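Local coordinates for cadherin-related family member 2 (Mus musculus, PDB 5CYX), which probably joins neighbouring epithelial microvilli through calcium-dependent heterophilic complexes of its extracellular cadherin repeats with CDHR5, controlling how the microvilli pack, at residues V261-R266 and Q297-A302; E225-S230 and A316-T321. All blocks are in the same frame, centred on the assembly; numbering follows the deposited sequence.

Contact 1. Residues V261-R266 and Q297-A302; sequences VSNSTR and QIQVTA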
# COMPACT_ATOMS: atom_id res chain seq x y z
N VAL A 261 34.03 -20.65 -29.93
CA VAL A 261 33.52 -21.81 -30.61
C VAL A 261 33.30 -22.83 -29.51
O VAL A 261 34.25 -23.28 -28.86
CB VAL A 261 34.51 -22.35 -31.65
CG1 VAL A 261 33.96 -23.63 -32.28
CG2 VAL A 261 34.73 -21.30 -32.71
N SER A 262 32.03 -23.14 -29.29
CA SER A 262 31.59 -24.02 -28.21
C SER A 262 31.49 -25.48 -28.67
O SER A 262 31.43 -26.38 -27.83
CB SER A 262 30.24 -23.53 -27.65
OG SER A 262 29.44 -22.93 -28.67
N ASN A 263 31.46 -25.70 -29.99
CA ASN A 263 31.30 -27.03 -30.55
C ASN A 263 31.48 -27.04 -32.06
O ASN A 263 31.21 -26.03 -32.72
CB ASN A 263 29.89 -27.55 -30.26
CG ASN A 263 29.91 -28.99 -29.85
OD1 ASN A 263 30.53 -29.82 -30.51
ND2 ASN A 263 29.25 -29.30 -28.74
N SER A 264 31.89 -28.19 -32.61
CA SER A 264 31.86 -28.39 -34.05
C SER A 264 31.95 -29.85 -34.54
O SER A 264 32.27 -30.77 -33.79
CB SER A 264 33.00 -27.61 -34.71
OG SER A 264 34.20 -28.33 -34.69
N THR A 265 31.66 -30.02 -35.82
CA THR A 265 32.13 -31.17 -36.58
C THR A 265 33.53 -30.72 -37.06
O THR A 265 33.66 -29.64 -37.62
CB THR A 265 31.19 -31.48 -37.75
OG1 THR A 265 31.27 -30.44 -38.74
CG2 THR A 265 29.73 -31.58 -37.27
N ARG A 266 34.56 -31.52 -36.78
CA ARG A 266 36.00 -31.14 -36.94
C ARG A 266 36.51 -30.14 -35.90
O ARG A 266 36.91 -29.01 -36.24
CB ARG A 266 36.34 -30.65 -38.37
CG ARG A 266 35.77 -31.50 -39.50
CD ARG A 266 36.32 -32.91 -39.49
NE ARG A 266 35.41 -33.83 -40.17
CZ ARG A 266 35.75 -35.04 -40.62
NH1 ARG A 266 34.84 -35.78 -41.23
NH2 ARG A 266 37.00 -35.50 -40.50
N GLN A 297 30.04 -27.72 -39.79
CA GLN A 297 29.10 -26.97 -38.95
C GLN A 297 29.79 -26.61 -37.62
O GLN A 297 30.47 -27.45 -37.02
CB GLN A 297 27.82 -27.78 -38.71
CG GLN A 297 26.93 -27.92 -39.95
CD GLN A 297 25.47 -28.17 -39.61
OE1 GLN A 297 24.80 -29.02 -40.22
NE2 GLN A 297 24.97 -27.44 -38.63
N ILE A 298 29.60 -25.37 -37.19
CA ILE A 298 30.34 -24.77 -36.04
C ILE A 298 29.37 -24.04 -35.13
O ILE A 298 28.59 -23.22 -35.62
CB ILE A 298 31.46 -23.83 -36.56
CG1 ILE A 298 32.81 -24.44 -36.25
CG2 ILE A 298 31.46 -22.43 -35.98
CD1 ILE A 298 33.22 -25.49 -37.24
N GLN A 299 29.39 -24.35 -33.83
CA GLN A 299 28.60 -23.63 -32.84
C GLN A 299 29.42 -22.46 -32.23
O GLN A 299 30.46 -22.67 -31.63
CB GLN A 299 28.15 -24.55 -31.72
CG GLN A 299 27.04 -23.94 -30.87
CD GLN A 299 26.69 -24.82 -29.69
OE1 GLN A 299 27.57 -25.27 -28.96
NE2 GLN A 299 25.40 -25.07 -29.49
N VAL A 300 28.88 -21.25 -32.39
CA VAL A 300 29.42 -20.03 -31.83
C VAL A 300 28.55 -19.57 -30.66
O VAL A 300 27.31 -19.47 -30.76
CB VAL A 300 29.54 -18.93 -32.90
CG1 VAL A 300 29.93 -17.60 -32.28
CG2 VAL A 300 30.57 -19.34 -33.95
N THR A 301 29.24 -19.26 -29.56
CA THR A 301 28.63 -18.78 -28.34
C THR A 301 29.11 -17.36 -28.14
O THR A 301 30.30 -17.11 -28.25
CB THR A 301 29.05 -19.66 -27.14
OG1 THR A 301 28.53 -20.97 -27.33
CG2 THR A 301 28.54 -19.10 -25.83
N ALA A 302 28.17 -16.44 -27.92
CA ALA A 302 28.43 -15.05 -27.63
C ALA A 302 28.12 -14.84 -26.17
O ALA A 302 27.09 -15.27 -25.70
CB ALA A 302 27.55 -14.16 -28.49

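Contact 2. Residues E225-S230 and A316-T321; sequences EFYSAS and ASMWVT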
# COMPACT_ATOMS: atom_id res chain seq x y z
N GLU A 225 19.72 -14.92 -38.51
CA GLU A 225 19.29 -16.28 -38.19
C GLU A 225 20.16 -17.31 -38.91
O GLU A 225 20.32 -18.46 -38.45
CB GLU A 225 17.84 -16.45 -38.58
CG GLU A 225 17.28 -17.82 -38.25
CD GLU A 225 15.84 -17.98 -38.67
OE1 GLU A 225 15.47 -19.09 -39.12
OE2 GLU A 225 15.07 -17.01 -38.56
N PHE A 226 20.76 -16.87 -40.02
CA PHE A 226 21.70 -17.69 -40.76
C PHE A 226 23.02 -16.98 -41.04
O PHE A 226 23.07 -15.77 -41.31
CB PHE A 226 21.07 -18.13 -42.07
CG PHE A 226 19.83 -18.95 -41.89
CD1 PHE A 226 19.90 -20.19 -41.24
CD2 PHE A 226 18.60 -18.50 -42.38
CE1 PHE A 226 18.75 -20.96 -41.08
CE2 PHE A 226 17.45 -19.27 -42.22
CZ PHE A 226 17.53 -20.51 -41.57
N TYR A 227 24.09 -17.75 -40.95
CA TYR A 227 25.40 -17.36 -41.44
C TYR A 227 26.01 -18.61 -42.10
O TYR A 227 26.02 -19.71 -41.52
CB TYR A 227 26.32 -16.93 -40.28
CG TYR A 227 26.17 -15.52 -39.70
CD1 TYR A 227 26.74 -14.38 -40.31
CD2 TYR A 227 25.58 -15.34 -38.48
CE1 TYR A 227 26.64 -13.11 -39.72
CE2 TYR A 227 25.45 -14.09 -37.87
CZ TYR A 227 25.98 -12.97 -38.48
OH TYR A 227 25.86 -11.72 -37.85
N SER A 228 26.49 -18.45 -43.32
CA SER A 228 27.46 -19.40 -43.87
C SER A 228 28.53 -18.70 -44.69
O SER A 228 28.45 -17.49 -44.96
CB SER A 228 26.77 -20.53 -44.66
OG SER A 228 25.82 -20.02 -45.55
N ALA A 229 29.58 -19.43 -45.02
CA ALA A 229 30.68 -18.85 -45.79
C ALA A 229 31.44 -19.97 -46.42
O ALA A 229 31.14 -21.16 -46.18
CB ALA A 229 31.58 -18.00 -44.89
N SER A 230 32.43 -19.59 -47.24
CA SER A 230 33.29 -20.58 -47.89
C SER A 230 34.76 -20.28 -47.69
O SER A 230 35.16 -19.13 -47.61
CB SER A 230 32.97 -20.69 -49.39
OG SER A 230 33.96 -21.46 -50.05
N ALA A 316 24.38 -16.39 -25.69
CA ALA A 316 23.53 -16.96 -26.73
C ALA A 316 24.41 -17.75 -27.65
O ALA A 316 25.63 -17.51 -27.71
CB ALA A 316 22.79 -15.88 -27.50
N SER A 317 23.82 -18.71 -28.36
CA SER A 317 24.58 -19.59 -29.22
C SER A 317 23.89 -19.86 -30.54
O SER A 317 22.68 -19.74 -30.66
CB SER A 317 24.87 -20.90 -28.50
OG SER A 317 23.67 -21.57 -28.21
N MET A 318 24.69 -20.21 -31.54
CA MET A 318 24.15 -20.71 -32.79
C MET A 318 25.22 -21.37 -33.61
O MET A 318 26.41 -21.20 -33.34
CB MET A 318 23.52 -19.60 -33.62
CG MET A 318 24.53 -18.59 -34.17
SD MET A 318 23.49 -17.32 -34.90
CE MET A 318 24.56 -16.72 -36.14
N TRP A 319 24.72 -22.08 -34.62
CA TRP A 319 25.49 -22.88 -35.55
C TRP A 319 25.73 -22.12 -36.84
O TRP A 319 24.84 -21.40 -37.32
CB TRP A 319 24.73 -24.19 -35.88
CG TRP A 319 24.73 -25.10 -34.73
CD1 TRP A 319 23.82 -25.14 -33.73
CD2 TRP A 319 25.73 -26.07 -34.41
NE1 TRP A 319 24.17 -26.09 -32.80
CE2 TRP A 319 25.34 -26.68 -33.20
CE3 TRP A 319 26.93 -26.49 -35.02
CZ2 TRP A 319 26.08 -27.70 -32.58
CZ3 TRP A 319 27.67 -27.51 -34.41
CH2 TRP A 319 27.23 -28.10 -33.20
N VAL A 320 26.90 -22.35 -37.42
CA VAL A 320 27.36 -21.70 -38.64
C VAL A 320 27.85 -22.79 -39.58
O VAL A 320 28.60 -23.69 -39.14
CB VAL A 320 28.58 -20.77 -38.36
CG1 VAL A 320 29.16 -20.20 -39.66
CG2 VAL A 320 28.21 -19.64 -37.40
N THR A 321 27.49 -22.68 -40.86
CA THR A 321 27.97 -23.63 -41.87
C THR A 321 29.07 -23.03 -42.74
O THR A 321 28.97 -21.89 -43.22
CB THR A 321 26.81 -24.11 -42.74
OG1 THR A 321 25.88 -24.76 -41.89
CG2 THR A 321 27.30 -25.11 -43.77

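Contact 1. Residues V261-R266 and Q297-A302
I298 presses the end of its side chain against S264, with CD1 only 3.3 Å from the serine CB, tighter than usual. On this inward face V261 joins in more loosely, its CG1 4.2 Å from CG1 of I298, and strand 270-272 closes the group through F270 against I298 and I272 against V261. Replacing I298 by an alanine removes CG1 and CD1, which would probably leave a gap beside S264 CB and take away the carbon V261 rests on. The solvent side is polar, with S262, N263 and T265 exposed. Between V261 and N263 the backbone register slips by one residue, a classic beta bulge in which S262 and N263 both face Q299: S262 N donates a hydrogen bond to Q299 O (2.9 Å), while Q299 N reaches N263 O at 2.7 Å. The extra residue turns S262 toward the neighbouring strand, so that its OG lies between Q299 OE1 and T301 OG1, the latter 2.5 Å away. With CG anti to the backbone N (chi1 -165°), Q299 runs its extended chain alongside OG of S262. Past the bulge T265 grips Q297 twice, receiving Q297 N on its OG1 (3.2 Å) and donating its own N to Q297 O. A largely apolar inner face and a hydroxyl- and amide-rich outer one are consistent with an edge strand of a cadherin sandwich, where side-chain hydrogen bonds supplement irregular backbone pairing.

Contact 2. Residues E225-S230 and A316-T321
V320 lays its CG1 methyl against Y227, 3.7 Å from its carbonyl O and 4.4 Å from its CB. The torsion that puts CG1 anti to the backbone N (chi1 174°) directs this branch to that neighbour. Farther back along the strand M318 crosses the tyrosine at about a right angle, its CE methyl at the ring edge rather than over a face; the carbons are modelled too close there, so the detail is doubtful. The rest of the ring leads into the sandwich, touching L242 and V244, and its OH is hydrogen-bonded to the backbone N of E245. The backbones then run parallel, T321 bonding on both flanks of S228. T321 N makes a weak bond to Y227 O at 3.4 Å, and T321 O accepts a hydrogen bond from A229 N at 3.1 Å, the donor lying in the carbonyl plane. The same oxygen is approached by S228 CA at 3.0 Å in a bent CH-O contact. Beside this link the CB atoms of S228 and T321 face each other 4.1 Å apart, while OG of S228 turns to NH2 of R323. Strand 228-231, the second part of the split N-terminal strand of a cadherin repeat, pairs parallel with the final strand, as is characteristic of the fold; here two modest backbone bonds do the joining, and buried V320 with the anchored Y227 adds apolar cover.

How the contacts relate
Contacts 1 and 2 lie side by side in one mixed sheet of the third cadherin repeat, their centres about 9 Å apart. The strands run across it in the order 228-231, 315-324, 295-304, 257-264, so contact 2 fastens one outermost strand and contact 1 the other. Between them, the inner strands pair through V320 N with I298 O and V300 N with M318 O, while the W319 ring packs on the backbone of I298 and Q299. Along the chain contact 1 is nested within the loop that contact 2 closes. Pairing a strand from early in the repeat with its last strand thus adds a parallel edge to three antiparallel strands, completing the four-stranded sheet.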